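Local coordinates for synergistic-type venom protein S2C4 (Dendroaspis jamesoni kaimosae, PDB 7C28) that probably enhances the toxicity of other toxins, as a homodimeric synergistic-type member of the three-finger family from mamba venom, at residues W28-M31 against L35-V38; P47-D50 against C54-C57. All coordinates share one frame; numbering follows the deposited sequence.

Contact 1: W28-M31 against L35-V38; sequences WKKM and LYDV. With SO4 (sulfate ion), chain C.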
loop_
_atom_site.group_PDB
_atom_site.type_symbol
_atom_site.label_atom_id
_atom_site.label_comp_id
_atom_site.label_asym_id
_atom_site.label_seq_id
_atom_site.Cartn_x
_atom_site.Cartn_y
_atom_site.Cartn_z
ATOM N N TRP A 28 2.061 5.071 -0.707
ATOM C CA TRP A 28 3.165 4.891 0.231
ATOM C C TRP A 28 4.480 5.150 -0.502
ATOM O O TRP A 28 4.874 4.367 -1.373
ATOM C CB TRP A 28 3.140 3.484 0.828
ATOM C CG TRP A 28 2.217 3.293 2.011
ATOM C CD1 TRP A 28 2.566 3.270 3.335
ATOM C CD2 TRP A 28 0.801 3.062 1.969
ATOM N NE1 TRP A 28 1.452 3.055 4.116
ATOM C CE2 TRP A 28 0.358 2.923 3.302
ATOM C CE3 TRP A 28 -0.135 2.965 0.934
ATOM C CZ2 TRP A 28 -0.981 2.694 3.624
ATOM C CZ3 TRP A 28 -1.464 2.738 1.256
ATOM C CH2 TRP A 28 -1.873 2.605 2.589
ATOM N N LYS A 29 5.146 6.255 -0.174
ATOM C CA LYS A 29 6.464 6.569 -0.714
ATOM C C LYS A 29 7.506 6.454 0.392
ATOM O O LYS A 29 7.314 6.985 1.493
ATOM C CB LYS A 29 6.481 7.960 -1.355
ATOM C CG LYS A 29 5.858 7.958 -2.756
ATOM C CD LYS A 29 5.766 9.337 -3.395
ATOM C CE LYS A 29 5.823 9.228 -4.919
ATOM N NZ LYS A 29 4.685 8.439 -5.479
ATOM N N LYS A 30 8.605 5.755 0.094
ATOM C CA LYS A 30 9.574 5.363 1.112
ATOM C C LYS A 30 10.549 6.492 1.425
ATOM O O LYS A 30 11.174 7.055 0.522
ATOM C CB LYS A 30 10.332 4.121 0.649
ATOM C CG LYS A 30 11.145 3.432 1.725
ATOM C CD LYS A 30 11.756 2.134 1.203
ATOM C CE LYS A 30 12.564 1.419 2.279
ATOM N NZ LYS A 30 12.972 0.049 1.856
ATOM N N MET A 31 10.685 6.809 2.715
ATOM C CA MET A 31 11.658 7.781 3.195
ATOM C C MET A 31 12.842 7.152 3.914
ATOM O O MET A 31 13.902 7.778 3.988
ATOM C CB MET A 31 10.989 8.787 4.143
ATOM C CG MET A 31 9.822 9.543 3.531
ATOM S SD MET A 31 10.206 10.222 1.905
ATOM C CE MET A 31 11.498 11.388 2.329
ATOM N N LEU A 35 9.813 3.614 7.224
ATOM C CA LEU A 35 9.353 4.997 7.332
ATOM C C LEU A 35 8.766 5.421 5.991
ATOM O O LEU A 35 9.485 5.499 4.990
ATOM C CB LEU A 35 10.500 5.911 7.754
ATOM C CG LEU A 35 10.157 7.361 8.082
ATOM C CD1 LEU A 35 9.401 7.455 9.392
ATOM C CD2 LEU A 35 11.436 8.181 8.139
ATOM N N TYR A 36 7.461 5.694 5.974
ATOM C CA TYR A 36 6.734 5.987 4.747
ATOM C C TYR A 36 5.884 7.237 4.900
ATOM O O TYR A 36 5.218 7.428 5.921
ATOM C CB TYR A 36 5.831 4.814 4.344
ATOM C CG TYR A 36 6.602 3.614 3.859
ATOM C CD1 TYR A 36 6.938 3.478 2.519
ATOM C CD2 TYR A 36 7.010 2.624 4.742
ATOM C CE1 TYR A 36 7.646 2.394 2.075
ATOM C CE2 TYR A 36 7.722 1.534 4.304
ATOM C CZ TYR A 36 8.038 1.424 2.970
ATOM O OH TYR A 36 8.747 0.335 2.526
ATOM N N ASP A 37 5.928 8.090 3.882
ATOM C CA ASP A 37 5.030 9.228 3.761
ATOM C C ASP A 37 3.875 8.836 2.845
ATOM O O ASP A 37 4.095 8.469 1.685
ATOM C CB ASP A 37 5.765 10.452 3.218
ATOM C CG ASP A 37 4.986 11.736 3.418
ATOM O OD1 ASP A 37 5.107 12.345 4.502
ATOM O OD2 ASP A 37 4.254 12.140 2.493
ATOM N N VAL A 38 2.654 8.898 3.364
ATOM C CA VAL A 38 1.469 8.460 2.633
ATOM C C VAL A 38 0.822 9.689 2.006
ATOM O O VAL A 38 0.292 10.553 2.713
ATOM C CB VAL A 38 0.484 7.714 3.539
ATOM C CG1 VAL A 38 -0.651 7.139 2.711
ATOM C CG2 VAL A 38 1.201 6.613 4.295
HETATM S S SO4 C . 11.371 -1.717 4.506
HETATM O O1 SO4 C . 12.623 -1.293 5.124
HETATM O O2 SO4 C . 11.549 -1.856 3.061
HETATM O O3 SO4 C . 10.950 -3.002 5.062
HETATM O O4 SO4 C . 10.339 -0.719 4.779
#
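Lys30 and Tyr36 meet across the hairpin and share a sulfate ion, probably from the crystallisation liquor: Lys30 NZ donates to its O2 at 2.7 Å, while Tyr36 OH lies 3.0 Å from its O4, which sits at the ring edge near the phenol plane. Lys30 reaches the anion because CG stands anti to the backbone N (chi1 -167°) and the rest of the chain is extended; on the way its methylenes slant across the CE1 side of the tyrosine, CB of Lys30 coming 3.5 Å from CE1 of Tyr36. The backbone N of Lys34 and, separately, NH1 of Arg40 of the second subunit also hydrogen-bond to this sulfate. On the same sheet face, Trp28 turns its edge toward the face of Tyr36 in an offset edge-to-face pair, with the five-membered ring and the phenol ring 5.9 Å apart at their centroids and their planes at 69°. Val38 approaches the indole differently: its CG2 stands over the five-membered ring, 3.8 Å from the centroid, in a CH-pi contact. Lys29 and Asp37, whose side chains leave on the other face, are an antiparallel hydrogen-bonded pair through their backbones, Lys29 N to Asp37 O at 3.1 Å and Asp37 N to Lys29 O at 3.0 Å. Toward the turn, Met31 N donates to Leu35 O at 2.9 Å. The Asp37 carboxylate turns away from this ladder to a salt bridge with Lys34 of the second subunit. The hairpin is the central finger of the three-finger fold; its strand 23-32 lies between strands 35-43 and 54-58, with Trp28 also hydrogen-bonded through its backbone to Cys54, and Trp28 and Tyr36 of the second subunit pack edge-to-face on Tyr36 and Trp28 here.

Contact 2: P47-D50 against C54-C57; sequences PKAD and CVKC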
loop_
_atom_site.group_PDB
_atom_site.type_symbol
_atom_site.label_atom_id
_atom_site.label_comp_id
_atom_site.label_asym_id
_atom_site.label_seq_id
_atom_site.Cartn_x
_atom_site.Cartn_y
_atom_site.Cartn_z
ATOM N N PRO A 47 -3.252 5.671 -9.482
ATOM C CA PRO A 47 -1.844 5.730 -9.888
ATOM C C PRO A 47 -1.117 4.419 -9.653
ATOM O O PRO A 47 -1.456 3.638 -8.760
ATOM C CB PRO A 47 -1.270 6.832 -8.989
ATOM C CG PRO A 47 -2.112 6.756 -7.757
ATOM C CD PRO A 47 -3.500 6.443 -8.253
ATOM N N LYS A 48 -0.109 4.183 -10.487
ATOM C CA LYS A 48 0.819 3.083 -10.271
ATOM C C LYS A 48 1.784 3.436 -9.145
ATOM O O LYS A 48 2.227 4.581 -9.024
ATOM C CB LYS A 48 1.598 2.768 -11.549
ATOM C CG LYS A 48 0.909 1.785 -12.493
ATOM C CD LYS A 48 -0.013 0.825 -11.752
ATOM C CE LYS A 48 -0.091 -0.521 -12.453
ATOM N NZ LYS A 48 -0.959 -0.463 -13.658
ATOM N N ALA A 49 2.140 2.441 -8.344
ATOM C CA ALA A 49 2.985 2.675 -7.184
ATOM C C ALA A 49 4.455 2.616 -7.573
ATOM O O ALA A 49 4.825 1.980 -8.563
ATOM C CB ALA A 49 2.698 1.642 -6.093
ATOM N N ASP A 50 5.288 3.318 -6.800
ATOM C CA ASP A 50 6.731 3.196 -6.968
ATOM C C ASP A 50 7.140 1.754 -6.732
ATOM O O ASP A 50 6.523 1.042 -5.938
ATOM C CB ASP A 50 7.478 4.091 -5.980
ATOM C CG ASP A 50 7.224 5.560 -6.215
ATOM O OD1 ASP A 50 6.461 5.889 -7.148
ATOM O OD2 ASP A 50 7.782 6.384 -5.457
ATOM N N CYS A 54 3.386 1.244 -2.467
ATOM C CA CYS A 54 2.087 0.590 -2.517
ATOM C C CYS A 54 1.013 1.663 -2.656
ATOM O O CYS A 54 1.188 2.790 -2.185
ATOM C CB CYS A 54 1.871 -0.255 -1.250
ATOM S SG CYS A 54 0.577 -1.528 -1.301
ATOM N N VAL A 55 -0.095 1.307 -3.307
ATOM C CA VAL A 55 -1.190 2.238 -3.571
ATOM C C VAL A 55 -2.500 1.559 -3.197
ATOM O O VAL A 55 -2.705 0.378 -3.498
ATOM C CB VAL A 55 -1.215 2.703 -5.049
ATOM C CG1 VAL A 55 -2.600 3.245 -5.449
ATOM C CG2 VAL A 55 -0.150 3.766 -5.307
ATOM N N LYS A 56 -3.399 2.310 -2.568
ATOM C CA LYS A 56 -4.751 1.839 -2.308
ATOM C C LYS A 56 -5.726 2.861 -2.874
ATOM O O LYS A 56 -5.565 4.063 -2.644
ATOM C CB LYS A 56 -4.988 1.617 -0.810
ATOM C CG LYS A 56 -6.456 1.509 -0.416
ATOM C CD LYS A 56 -6.605 1.266 1.083
ATOM C CE LYS A 56 -8.062 1.207 1.495
ATOM N NZ LYS A 56 -8.201 1.140 2.977
ATOM N N CYS A 57 -6.717 2.387 -3.630
ATOM C CA CYS A 57 -7.697 3.260 -4.261
ATOM C C CYS A 57 -9.108 2.824 -3.898
ATOM O O CYS A 57 -9.417 1.630 -3.890
ATOM C CB CYS A 57 -7.551 3.253 -5.788
ATOM S SG CYS A 57 -6.210 4.269 -6.455
#
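Val55 is the close-packed point of this contact, its two methyls packed against the carbonyl O of Pro47 and the methyl of Ala49. CG2 of Val55 lies 3.6 Å from CB of Ala49, and CG1 of Val55 comes to 3.5 Å from the carbonyl O of Pro47, an oxygen that also faces CG2. With CG1 anti to the backbone N (chi1 159°), the isopropyl group spreads one branch toward Pro47 and the other toward Ala49. The proline ring makes a longer apolar contact with the same valine, Pro47 CG to Val55 CG1 at 4.2 Å. The Ala49 methyl also reaches the backbone of the other segment, its CB 3.7 Å from N of Cys54. No hydrogen bond joins the two segments: the loop rests on the strand through apolar contacts and does not extend the sheet. In the three-finger fold this is the third finger, where the chain leaves the disulfide-rich core after strand 35-43, loops out and returns as strand 54-58. At the core end Pro47 CD touches SG of Cys57 at 3.9 Å, and that sulfur is tied to Cys46 by a disulfide, so the residue just before the proline is fixed covalently to the strand. The outer side is looser. Lys48 directs its side chain away from the strand and is exposed, and Asp50 does not touch the strand. Cys54 and Lys56 point their side chains away from the loop, opposite to Val55 and Cys57. There SG of Cys54 forms a disulfide with Cys54 of the second subunit, and Cys54 packs on Val55 of that subunit.

How the contacts relate
The centres of the two contacts lie about 12 Å apart, and they come in series along the chain: contact 1 closes within the central finger before contact 2 opens in the third. They share the three-stranded antiparallel sheet, since strand 23-32 of contact 1 neighbours strand 54-58 of contact 2. Trp28 N and Cys54 O, 2.9 Å apart, probably form a hydrogen bond between these strands, and a long, weak ion pair links Lys29 to Asp50 at the loop. Both contacts also reach the second subunit, contact 1 through noncovalent ring contacts and contact 2 through a covalent link, so this part of the sheet holds the homodimer in both ways.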